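Local coordinates for foldase protein PrsA (Streptococcus pneumoniae, PDB 5TVL), which probably helps secreted proteins fold outside the cell after translocation, as a lipoprotein of the membrane with peptidyl-prolyl cis-trans isomerase activity, at residues Gln123-Asn128 / Gln149-Asn154. Residues are numbered along the deposited sequence; the frame is centred on the assembly and turned at random.
Sequences QIIRLN and QLAKDN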
loop_
_atom_site.group_PDB
_atom_site.type_symbol
_atom_site.label_atom_id
_atom_site.label_comp_id
_atom_site.label_asym_id
_atom_site.label_seq_id
_atom_site.Cartn_x
_atom_site.Cartn_y
_atom_site.Cartn_z
ATOM N N GLN A 123 -24.933 7.391 5.641
ATOM C CA GLN A 123 -25.034 8.431 4.626
ATOM C C GLN A 123 -23.875 9.402 4.804
ATOM O O GLN A 123 -23.642 9.883 5.914
ATOM C CB GLN A 123 -26.370 9.162 4.745
ATOM C CG GLN A 123 -27.580 8.269 4.502
ATOM C CD GLN A 123 -28.886 8.926 4.903
ATOM O OE1 GLN A 123 -29.081 10.124 4.697
ATOM N NE2 GLN A 123 -29.793 8.141 5.472
ATOM N N ILE A 124 -23.150 9.675 3.718
ATOM C CA ILE A 124 -21.982 10.564 3.750
ATOM C C ILE A 124 -22.218 11.808 2.898
ATOM O O ILE A 124 -23.012 11.781 1.958
ATOM C CB ILE A 124 -20.672 9.850 3.315
ATOM C CG1 ILE A 124 -20.762 9.286 1.888
ATOM C CG2 ILE A 124 -20.329 8.731 4.291
ATOM C CD1 ILE A 124 -19.434 8.793 1.350
ATOM N N ILE A 125 -21.530 12.894 3.251
ATOM C CA ILE A 125 -21.554 14.150 2.489
ATOM C C ILE A 125 -20.113 14.660 2.337
ATOM O O ILE A 125 -19.555 15.233 3.276
ATOM C CB ILE A 125 -22.434 15.234 3.173
ATOM C CG1 ILE A 125 -23.832 14.685 3.481
ATOM C CG2 ILE A 125 -22.542 16.482 2.295
ATOM C CD1 ILE A 125 -24.744 15.652 4.205
ATOM N N ARG A 126 -19.519 14.443 1.163
ATOM C CA ARG A 126 -18.174 14.954 0.857
ATOM C C ARG A 126 -18.247 16.419 0.405
ATOM O O ARG A 126 -19.158 16.800 -0.333
ATOM C CB ARG A 126 -17.500 14.100 -0.217
ATOM C CG ARG A 126 -16.001 14.332 -0.341
ATOM C CD ARG A 126 -15.364 13.366 -1.329
ATOM N NE ARG A 126 -15.767 13.635 -2.709
ATOM C CZ ARG A 126 -15.372 12.934 -3.773
ATOM N NH1 ARG A 126 -14.546 11.895 -3.643
ATOM N NH2 ARG A 126 -15.808 13.274 -4.983
ATOM N N LEU A 127 -17.283 17.225 0.848
ATOM C CA LEU A 127 -17.250 18.669 0.581
ATOM C C LEU A 127 -15.830 19.138 0.249
ATOM O O LEU A 127 -14.848 18.564 0.731
ATOM C CB LEU A 127 -17.775 19.429 1.799
ATOM C CG LEU A 127 -19.297 19.358 2.015
ATOM C CD1 LEU A 127 -19.646 18.963 3.444
ATOM C CD2 LEU A 127 -19.974 20.664 1.621
ATOM N N ASN A 128 -15.734 20.181 -0.575
ATOM C CA ASN A 128 -14.446 20.750 -0.988
ATOM C C ASN A 128 -13.949 21.809 -0.011
ATOM O O ASN A 128 -12.772 21.823 0.329
ATOM C CB ASN A 128 -14.542 21.345 -2.399
ATOM C CG ASN A 128 -14.780 20.286 -3.460
ATOM O OD1 ASN A 128 -15.440 19.278 -3.207
ATOM N ND2 ASN A 128 -14.235 20.502 -4.653
ATOM N N GLN A 149 -31.451 14.803 1.924
ATOM C CA GLN A 149 -31.601 16.071 1.196
ATOM C C GLN A 149 -30.325 16.910 1.255
ATOM O O GLN A 149 -29.890 17.462 0.241
ATOM C CB GLN A 149 -32.775 16.884 1.759
ATOM C CG GLN A 149 -33.253 18.035 0.876
ATOM C CD GLN A 149 -34.033 17.585 -0.352
ATOM O OE1 GLN A 149 -34.214 16.390 -0.598
ATOM N NE2 GLN A 149 -34.503 18.554 -1.134
ATOM N N LEU A 150 -29.737 17.004 2.447
ATOM C CA LEU A 150 -28.473 17.726 2.636
ATOM C C LEU A 150 -27.317 17.093 1.852
ATOM O O LEU A 150 -26.394 17.796 1.439
ATOM C CB LEU A 150 -28.122 17.826 4.126
ATOM C CG LEU A 150 -29.073 18.677 4.979
ATOM C CD1 LEU A 150 -28.826 18.435 6.460
ATOM C CD2 LEU A 150 -28.943 20.158 4.651
ATOM N N ALA A 151 -27.376 15.774 1.653
ATOM C CA ALA A 151 -26.459 15.079 0.748
ATOM C C ALA A 151 -26.761 15.431 -0.711
ATOM O O ALA A 151 -25.867 15.852 -1.442
ATOM C CB ALA A 151 -26.538 13.573 0.957
ATOM N N LYS A 152 -28.023 15.271 -1.115
ATOM C CA LYS A 152 -28.457 15.537 -2.500
ATOM C C LYS A 152 -28.125 16.947 -3.012
ATOM O O LYS A 152 -27.769 17.114 -4.180
ATOM C CB LYS A 152 -29.964 15.271 -2.662
ATOM C CG LYS A 152 -30.325 13.798 -2.797
ATOM C CD LYS A 152 -31.823 13.578 -2.655
ATOM C CE LYS A 152 -32.182 12.102 -2.730
ATOM N NZ LYS A 152 -33.640 11.871 -2.524
ATOM N N ASP A 153 -28.236 17.946 -2.139
ATOM C CA ASP A 153 -27.948 19.338 -2.505
ATOM C C ASP A 153 -26.449 19.662 -2.493
ATOM O O ASP A 153 -25.948 20.301 -3.422
ATOM C CB ASP A 153 -28.687 20.307 -1.568
ATOM C CG ASP A 153 -30.204 20.144 -1.618
ATOM O OD1 ASP A 153 -30.751 19.788 -2.685
ATOM O OD2 ASP A 153 -30.856 20.380 -0.580
ATOM N N ASN A 154 -25.744 19.211 -1.454
ATOM C CA ASN A 154 -24.383 19.687 -1.145
ATOM C C ASN A 154 -23.224 18.719 -1.431
ATOM O O ASN A 154 -22.085 19.168 -1.578
ATOM C CB ASN A 154 -24.317 20.105 0.329
ATOM C CG ASN A 154 -25.448 21.043 0.723
ATOM O OD1 ASN A 154 -25.834 21.923 -0.048
ATOM N ND2 ASN A 154 -25.986 20.859 1.924
#
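Ile125 meets the helix at Ala151, the two CA atoms 5.3 Å apart, and gives the strand's largest share of the contact. From CB, which points toward the helix, the side chain forks. With chi1 at -52°, CG1 swings opposite the carbonyl carbon, and this branch, not CG2, lies along Ala151, 3.8 Å from Ile125 CG1 to Ala151 CA, with the methyl CB about as near. The CG1 branch then continues extended (chi2 177°), and its tip CD1 settles on the helix backbone at the Leu150-Ala151 peptide, 3.7 Å from Ile125 CD1 to Ala151 N, with Leu150 CB alongside at 4.0 Å from the same methyl. The other branch turns toward the last turn of the helix, with Ile125 CG2 4.2 Å from Leu150 O. This is helix 147-154 packing on strand 120-127, an inner strand of the four-stranded antiparallel sheet in the parvulin-type (PpiC) isomerase domain; the short axes approach to 8.1 Å, with 28° between their N-to-C directions. The same Ala151 methyl also sits near Ile124 O. Further along the strand, Leu127 brings CD2 to 4.1 Å from Asn154 O, while its side chain also touches Lys132 and Ala133 of helix 130-139, whose Val136 meets the Asn154 side chain.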